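Local structure of metallo-beta-lactamase (Serratia marcescens, 5AXO) at residues His145-His150 with Phe172-Thr177; Leu69-His74 with Ile155-Gln160. The protein hydrolyses the beta-lactam ring of antibiotics with zinc ions, probably including carbapenems, as expected of a subclass B3 metallo-beta-lactamase. All blocks are in the same frame, centred on the assembly; numbering follows the deposited sequence.

Segments 145-150, 155-160 and 172-177 lie on or run out of neighbouring strands of one five-stranded sheet (140-146, 155-163, 166-173), while 69-74 leaves strand 65-69 of the other sheet, so interaction 2 bridges the two sheets. The segments alternate along the chain; the contact centres are about 8 Å apart. Within the five-stranded sheet, Phe172 N lies 2.8 Å from Trp157 O, a probable backbone hydrogen bond. Interaction 1 supplies His150 and interaction 2 His72 and His74 to one zinc ion, where His150 NE2 approaches His74 ND1 to 3.2 Å. Asp174 OD1 sits 2.6 Å from His72 ND1, a probable second-shell hydrogen bond that would orient the imidazole. The ring-opened carbapenem lies beside both contacts, and one zinc-bound water touches its hydroxyl.

Interaction 1 (His145-His150 with Phe172-Thr177); sequences HATPGH and FADSLT. With ZN (zinc ion), chain B; LMP ((2~{S},3~{R},4~{S})-2-[(2~{S},3~{R})-1,3-bis(oxidanyl)-1-oxidanylidene-butan-2-yl]-4-[(3~{S},5~{S})-5-(dimethylcarbamoy l)pyrrolidin-3-yl]sulfanyl-3-methyl-3,4-dihydro-2~{H}-pyrrole-5-carboxylic acid), chain R.
At the zinc site, where two strands run out into loops, His150 meets Thr177 and Ser175. His150 ND1 donates to Thr177 O over 2.9 Å with an N-H...O angle of 160°, the acceptor lying in the ring plane and using a carbonyl lone pair. This fixes the rotation of the imidazole and leaves His150 NE2 to bind zinc at 2.1 Å. With CG anti to the backbone N (chi1 180°), the ring runs alongside the Thr177 side chain. Ser175 CB covers one face of the His150 ring, 4.1 Å from its centroid and 12° off the normal, a CH-pi contact. Beyond the ring, Thr177 OG1 donates to carboxylate atom O31 of the ring-opened carbapenem at 2.7 Å; Ser175 OG donates to O32 in one of its two conformers, a bond less certain for the site as a whole. One water joins the backbones by donating to Thr147 O and Ser175 O and accepting from His150 N. Farther back, Thr147 OG1 passes Asp174 CB at 3.6 Å while hydrogen-bonding Thr156, and Leu176 CD2 reaches Thr147 CB at 4.1 Å. Metal-binding loops gathered at strand ends in this way are characteristic of the alpha-beta/beta-alpha metallo-beta-lactamase fold.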
loop_
_atom_site.group_PDB
_atom_site.type_symbol
_atom_site.label_atom_id
_atom_site.label_comp_id
_atom_site.label_asym_id
_atom_site.label_seq_id
_atom_site.Cartn_x
_atom_site.Cartn_y
_atom_site.Cartn_z
ATOM N N HIS A 145 5.535 6.909 -6.311
ATOM C CA HIS A 145 5.993 8.073 -5.565
ATOM C C HIS A 145 6.757 7.645 -4.330
ATOM O O HIS A 145 6.210 6.955 -3.468
ATOM C CB HIS A 145 4.824 8.921 -5.141
ATOM C CG HIS A 145 3.952 9.335 -6.269
ATOM N ND1 HIS A 145 3.987 10.583 -6.830
ATOM C CD2 HIS A 145 2.946 8.670 -6.885
ATOM C CE1 HIS A 145 3.094 10.648 -7.799
ATOM N NE2 HIS A 145 2.457 9.492 -7.858
ATOM N N ALA A 146 8.018 8.055 -4.222
ATOM C CA ALA A 146 8.787 7.754 -3.029
ATOM C C ALA A 146 8.153 8.437 -1.827
ATOM O O ALA A 146 8.011 9.655 -1.793
ATOM C CB ALA A 146 10.218 8.242 -3.199
ATOM N N THR A 147 7.780 7.611 -0.828
ATOM C CA THR A 147 7.243 8.120 0.430
ATOM C C THR A 147 7.923 7.412 1.578
ATOM O O THR A 147 7.291 6.656 2.303
ATOM C CB THR A 147 5.701 8.001 0.524
ATOM O OG1 THR A 147 5.281 6.648 0.332
ATOM C CG2 THR A 147 5.021 8.839 -0.555
ATOM N N PRO A 148 9.223 7.659 1.758
ATOM C CA PRO A 148 10.000 7.030 2.829
ATOM C C PRO A 148 9.656 7.590 4.215
ATOM O O PRO A 148 9.002 8.621 4.360
ATOM C CB PRO A 148 11.461 7.410 2.466
ATOM C CG PRO A 148 11.312 8.710 1.773
ATOM C CD PRO A 148 10.037 8.596 0.957
ATOM N N GLY A 149 10.091 6.871 5.234
ATOM C CA GLY A 149 10.015 7.367 6.600
ATOM C C GLY A 149 9.632 6.259 7.541
ATOM O O GLY A 149 10.370 5.919 8.449
ATOM N N HIS A 150 8.504 5.597 7.239
ATOM C CA HIS A 150 8.107 4.403 7.942
ATOM C C HIS A 150 9.052 3.232 7.526
ATOM O O HIS A 150 9.393 2.392 8.366
ATOM C CB HIS A 150 6.613 4.109 7.638
ATOM C CG HIS A 150 6.056 2.880 8.304
ATOM N ND1 HIS A 150 5.575 2.864 9.597
ATOM C CD2 HIS A 150 5.798 1.646 7.808
ATOM C CE1 HIS A 150 4.997 1.705 9.827
ATOM N NE2 HIS A 150 5.254 0.898 8.817
ATOM N N PHE A 172 -3.033 4.681 -3.720
ATOM C CA PHE A 172 -2.794 3.658 -2.707
ATOM C C PHE A 172 -1.694 4.208 -1.831
ATOM O O PHE A 172 -0.500 4.201 -2.176
ATOM C CB PHE A 172 -2.439 2.299 -3.339
ATOM C CG PHE A 172 -2.578 1.120 -2.408
ATOM C CD1 PHE A 172 -1.746 0.955 -1.322
ATOM C CD2 PHE A 172 -3.541 0.154 -2.639
ATOM C CE1 PHE A 172 -1.830 -0.168 -0.489
ATOM C CE2 PHE A 172 -3.649 -0.944 -1.799
ATOM C CZ PHE A 172 -2.797 -1.103 -0.729
ATOM N N ALA A 173 -2.093 4.636 -0.637
ATOM C CA ALA A 173 -1.255 5.450 0.230
ATOM C C ALA A 173 -0.450 4.535 1.161
ATOM O O ALA A 173 -1.016 3.796 1.983
ATOM C CB ALA A 173 -2.105 6.435 1.018
ATOM N N ASP A 174 0.875 4.552 1.028
ATOM C CA ASP A 174 1.738 3.896 1.972
ATOM C C ASP A 174 1.555 4.505 3.341
ATOM O O ASP A 174 1.054 5.631 3.518
ATOM C CB ASP A 174 3.186 4.003 1.517
ATOM C CG ASP A 174 4.150 3.069 2.254
ATOM O OD1 ASP A 174 3.669 2.129 2.881
ATOM O OD2 ASP A 174 5.364 3.370 2.203
ATOM N N SER A 175 1.954 3.735 4.336
ATOM C CA SER A 175 1.973 4.224 5.716
ATOM C C SER A 175 3.004 5.326 5.904
ATOM O O SER A 175 4.140 5.187 5.472
ATOM C CB SER A 175 2.287 3.064 6.649
ATOM O OG SER A 175 1.331 2.009 6.503
ATOM N N LEU A 176 2.619 6.353 6.633
ATOM C CA LEU A 176 3.457 7.515 6.928
ATOM C C LEU A 176 3.716 7.626 8.433
ATOM O O LEU A 176 3.901 8.730 8.942
ATOM C CB LEU A 176 2.760 8.773 6.418
ATOM C CG LEU A 176 2.385 8.793 4.943
ATOM C CD1 LEU A 176 1.733 10.095 4.578
ATOM C CD2 LEU A 176 3.559 8.486 4.036
ATOM N N THR A 177 3.640 6.512 9.156
ATOM C CA THR A 177 3.606 6.543 10.603
ATOM C C THR A 177 4.953 6.352 11.263
ATOM O O THR A 177 5.710 5.428 10.975
ATOM C CB THR A 177 2.672 5.432 11.093
ATOM O OG1 THR A 177 3.119 4.190 10.557
ATOM C CG2 THR A 177 1.264 5.728 10.669
HETATM ZN ZN ZN B . 4.757 -1.074 8.308
HETATM C C1 LMP R . 1.352 -0.359 13.234
HETATM C C2 LMP R . 1.401 0.875 12.312
HETATM C C3 LMP R . 1.408 0.225 10.946
HETATM O O7A LMP R . -3.890 1.314 14.979
HETATM C C6A LMP R . -3.958 0.475 14.090
HETATM N N7A LMP R . -4.478 -0.737 14.288
HETATM C C9A LMP R . -4.835 -1.658 13.211
HETATM C C8A LMP R . -4.809 -1.250 15.610
HETATM C C5A LMP R . -3.467 0.799 12.705
HETATM C C2A LMP R . -2.006 0.396 12.541
HETATM N N3A LMP R . -3.544 2.256 12.443
HETATM C C4A LMP R . -2.411 2.620 11.566
HETATM C C1A LMP R . -1.373 1.503 11.716
HETATM S S21 LMP R . 0.073 2.090 12.531
HETATM C C31 LMP R . 1.510 1.041 9.733
HETATM O O31 LMP R . 1.312 2.275 9.860
HETATM O O32 LMP R . 1.738 0.484 8.544
HETATM N N4 LMP R . 1.415 -1.042 10.953
HETATM C C11 LMP R . 2.552 -0.355 14.203
HETATM C C5 LMP R . 1.233 -1.590 12.286
HETATM C C6 LMP R . 2.180 -2.801 12.421
HETATM C C61 LMP R . 3.701 -2.550 12.288
HETATM O O62 LMP R . 4.100 -1.435 11.478
HETATM C C62 LMP R . 4.446 -3.768 11.733
HETATM C C7 LMP R . 1.908 -3.431 13.755
HETATM O O71 LMP R . 2.747 -4.099 14.343
HETATM O O72 LMP R . 0.692 -3.350 14.237
HETATM O O HOH W 1 6.819 5.751 4.867
HETATM O O HOH W 2 9.142 6.090 10.978
HETATM O O HOH W 3 3.335 -2.004 8.949
#

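Interaction 2 (Leu69-His74 with Ile155-Gln160); sequences LSTHSH and ITWTWQ. With NA (sodium ion), chain K; ZN (zinc ion), chain B; LMP ((2~{S},3~{R},4~{S})-2-[(2~{S},3~{R})-1,3-bis(oxidanyl)-1-oxidanylidene-butan-2-yl]-4-[(3~{S},5~{S})-5-(dimethylcarbamoy l)pyrrolidin-3-yl]sulfanyl-3-methyl-3,4-dihydro-2~{H}-pyrrole-5-carboxylic acid), chain R.
Leu69 lies over one face of the Trp157 indole, and this is the tightly packed half of the contact. Leu69 CB stands 3.8 Å from the centroid of the six-membered ring and 18° off its normal, a CH-pi contact, while Leu69 CD1 touches Trp157 CE3 at 3.6 Å. The opposite face is closed from within its own strand by Ile155 CG2, 3.3 Å above the indole plane, so the ring is sandwiched between aliphatic groups. A chi1 of -58° sets Trp157 CG anti to the carbonyl carbon and turns the pyrrole edge to the 69-74 backbone, where Trp157 NE1 makes a weak hydrogen bond to Ser70 O at 3.1 Å. The main chains join more firmly at Ile155 N, which donates to Thr71 O over 2.9 Å at an N-H...O angle of 162°. Buried Ile155 O has no hydrogen-bond partner in the model; Thr71 CA approaches it at 3.4 Å in a CA-H...O contact. The 69-74 segment leads from strand 65-69 into the HxHxDH zinc-binding motif of the superfamily, which begins at His72 and continues to Asp76 and His77. The other side is looser, bridged by an ion and a water rather than by side-chain packing. Ser70 O and Thr71 O both coordinate a sodium ion, the former at 2.8 Å, with Gly153 O and a water that also donates to Ser70 OG as the further ligands. Past Thr71 the segments part: His72 NE2 and His74 ND1 each bind zinc at 2.0 Å, whereas the strand runs the other way to solvent-exposed Gln160.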
loop_
_atom_site.group_PDB
_atom_site.type_symbol
_atom_site.label_atom_id
_atom_site.label_comp_id
_atom_site.label_asym_id
_atom_site.label_seq_id
_atom_site.Cartn_x
_atom_site.Cartn_y
_atom_site.Cartn_z
ATOM N N LEU A 69 2.888 -4.745 -6.739
ATOM C CA LEU A 69 3.503 -3.504 -6.289
ATOM C C LEU A 69 3.504 -3.492 -4.761
ATOM O O LEU A 69 2.470 -3.788 -4.140
ATOM C CB LEU A 69 2.724 -2.295 -6.812
ATOM C CG LEU A 69 2.434 -2.282 -8.307
ATOM C CD1 LEU A 69 1.724 -0.987 -8.653
ATOM C CD2 LEU A 69 3.660 -2.515 -9.168
ATOM N N SER A 70 4.624 -3.178 -4.142
ATOM C CA SER A 70 4.730 -3.170 -2.694
ATOM C C SER A 70 4.749 -1.733 -2.187
ATOM O O SER A 70 5.556 -0.926 -2.692
ATOM C CB SER A 70 6.045 -3.834 -2.285
ATOM O OG SER A 70 6.277 -3.740 -0.888
ATOM N N THR A 71 3.885 -1.393 -1.255
ATOM C CA THR A 71 4.045 -0.183 -0.504
ATOM C C THR A 71 5.281 -0.197 0.376
ATOM O O THR A 71 6.224 0.617 0.154
ATOM C CB THR A 71 2.808 0.135 0.350
ATOM O OG1 THR A 71 2.532 -0.953 1.203
ATOM C CG2 THR A 71 1.599 0.523 -0.476
ATOM N N HIS A 72 5.313 -1.072 1.369
ATOM C CA HIS A 72 6.544 -1.250 2.114
ATOM C C HIS A 72 6.629 -2.625 2.733
ATOM O O HIS A 72 5.679 -3.413 2.783
ATOM C CB HIS A 72 6.645 -0.145 3.203
ATOM C CG HIS A 72 5.735 -0.352 4.385
ATOM N ND1 HIS A 72 4.484 0.216 4.453
ATOM C CD2 HIS A 72 5.895 -1.028 5.550
ATOM C CE1 HIS A 72 3.906 -0.122 5.596
ATOM N NE2 HIS A 72 4.743 -0.862 6.292
ATOM N N SER A 73 7.835 -2.905 3.216
ATOM C CA SER A 73 8.310 -4.259 3.479
ATOM C C SER A 73 8.196 -4.656 4.947
ATOM O O SER A 73 9.197 -4.946 5.592
ATOM C CB SER A 73 9.753 -4.393 3.010
ATOM O OG SER A 73 10.548 -3.334 3.512
ATOM N N HIS A 74 6.953 -4.656 5.453
ATOM C CA HIS A 74 6.662 -5.275 6.769
ATOM C C HIS A 74 5.679 -6.435 6.588
ATOM O O HIS A 74 4.934 -6.480 5.583
ATOM C CB HIS A 74 6.058 -4.249 7.718
ATOM C CG HIS A 74 7.009 -3.198 8.143
ATOM N ND1 HIS A 74 6.582 -1.948 8.553
ATOM C CD2 HIS A 74 8.358 -3.213 8.253
ATOM C CE1 HIS A 74 7.639 -1.257 8.927
ATOM N NE2 HIS A 74 8.724 -2.002 8.754
ATOM N N ILE A 155 6.780 3.202 -1.019
ATOM C CA ILE A 155 6.222 3.793 -2.224
ATOM C C ILE A 155 4.715 3.943 -2.053
ATOM O O ILE A 155 4.016 3.000 -1.638
ATOM C CB ILE A 155 6.525 2.950 -3.487
ATOM C CG1 ILE A 155 8.048 2.791 -3.714
ATOM C CG2 ILE A 155 5.770 3.522 -4.691
ATOM C CD1 ILE A 155 8.760 4.010 -4.237
ATOM N N THR A 156 4.219 5.088 -2.467
ATOM C CA THR A 156 2.764 5.346 -2.660
ATOM C C THR A 156 2.487 5.330 -4.157
ATOM O O THR A 156 3.250 5.896 -4.965
ATOM C CB THR A 156 2.435 6.734 -2.038
ATOM O OG1 THR A 156 2.522 6.622 -0.611
ATOM C CG2 THR A 156 1.094 7.261 -2.434
ATOM N N TRP A 157 1.443 4.610 -4.546
ATOM C CA TRP A 157 1.193 4.301 -5.976
ATOM C C TRP A 157 -0.067 5.008 -6.432
ATOM O O TRP A 157 -1.058 5.057 -5.691
ATOM C CB TRP A 157 1.014 2.790 -6.125
ATOM C CG TRP A 157 2.179 1.981 -5.638
ATOM C CD1 TRP A 157 2.314 1.412 -4.398
ATOM C CD2 TRP A 157 3.352 1.607 -6.363
ATOM N NE1 TRP A 157 3.471 0.653 -4.339
ATOM C CE2 TRP A 157 4.132 0.796 -5.519
ATOM C CE3 TRP A 157 3.803 1.839 -7.669
ATOM C CZ2 TRP A 157 5.324 0.202 -5.940
ATOM C CZ3 TRP A 157 5.010 1.233 -8.071
ATOM C CH2 TRP A 157 5.743 0.445 -7.205
ATOM N N THR A 158 -0.058 5.562 -7.648
ATOM C CA THR A 158 -1.197 6.344 -8.149
ATOM C C THR A 158 -1.562 5.950 -9.575
ATOM O O THR A 158 -0.715 5.480 -10.339
ATOM C CB THR A 158 -0.946 7.856 -8.089
ATOM O OG1 THR A 158 0.153 8.227 -8.944
ATOM C CG2 THR A 158 -0.625 8.277 -6.670
ATOM N N TRP A 159 -2.828 6.030 -9.880
ATOM C CA TRP A 159 -3.341 5.763 -11.236
ATOM C C TRP A 159 -4.685 6.450 -11.412
ATOM O O TRP A 159 -5.219 7.064 -10.498
ATOM C CB TRP A 159 -3.488 4.275 -11.471
ATOM C CG TRP A 159 -4.408 3.573 -10.494
ATOM C CD1 TRP A 159 -5.747 3.391 -10.635
ATOM C CD2 TRP A 159 -4.069 3.001 -9.204
ATOM N NE1 TRP A 159 -6.253 2.707 -9.556
ATOM C CE2 TRP A 159 -5.236 2.411 -8.692
ATOM C CE3 TRP A 159 -2.884 2.795 -8.526
ATOM C CZ2 TRP A 159 -5.259 1.739 -7.474
ATOM C CZ3 TRP A 159 -2.896 2.118 -7.323
ATOM C CH2 TRP A 159 -4.061 1.544 -6.836
ATOM N N GLN A 160 -5.242 6.306 -12.606
ATOM C CA GLN A 160 -6.578 6.752 -12.937
ATOM C C GLN A 160 -7.471 5.574 -13.269
ATOM O O GLN A 160 -7.038 4.663 -13.979
ATOM C CB GLN A 160 -6.486 7.619 -14.178
ATOM C CG GLN A 160 -7.768 8.260 -14.622
ATOM C CD GLN A 160 -7.639 8.991 -15.978
ATOM O OE1 GLN A 160 -7.668 10.232 -16.038
ATOM N NE2 GLN A 160 -7.458 8.219 -17.070
HETATM NA NA NA K . 8.154 -0.160 -1.995
HETATM ZN ZN ZN B . 4.757 -1.074 8.308
HETATM C C1 LMP R . 1.352 -0.359 13.234
HETATM C C2 LMP R . 1.401 0.875 12.312
HETATM C C3 LMP R . 1.408 0.225 10.946
HETATM O O7A LMP R . -3.890 1.314 14.979
HETATM C C6A LMP R . -3.958 0.475 14.090
HETATM N N7A LMP R . -4.478 -0.737 14.288
HETATM C C9A LMP R . -4.835 -1.658 13.211
HETATM C C8A LMP R . -4.809 -1.250 15.610
HETATM C C5A LMP R . -3.467 0.799 12.705
HETATM C C2A LMP R . -2.006 0.396 12.541
HETATM N N3A LMP R . -3.544 2.256 12.443
HETATM C C4A LMP R . -2.411 2.620 11.566
HETATM C C1A LMP R . -1.373 1.503 11.716
HETATM S S21 LMP R . 0.073 2.090 12.531
HETATM C C31 LMP R . 1.510 1.041 9.733
HETATM O O31 LMP R . 1.312 2.275 9.860
HETATM O O32 LMP R . 1.738 0.484 8.544
HETATM N N4 LMP R . 1.415 -1.042 10.953
HETATM C C11 LMP R . 2.552 -0.355 14.203
HETATM C C5 LMP R . 1.233 -1.590 12.286
HETATM C C6 LMP R . 2.180 -2.801 12.421
HETATM C C61 LMP R . 3.701 -2.550 12.288
HETATM O O62 LMP R . 4.100 -1.435 11.478
HETATM C C62 LMP R . 4.446 -3.768 11.733
HETATM C C7 LMP R . 1.908 -3.431 13.755
HETATM O O71 LMP R . 2.747 -4.099 14.343
HETATM O O72 LMP R . 0.692 -3.350 14.237
HETATM O O HOH W 4 8.556 -2.242 -0.195
HETATM O O HOH W 3 3.335 -2.004 8.949
#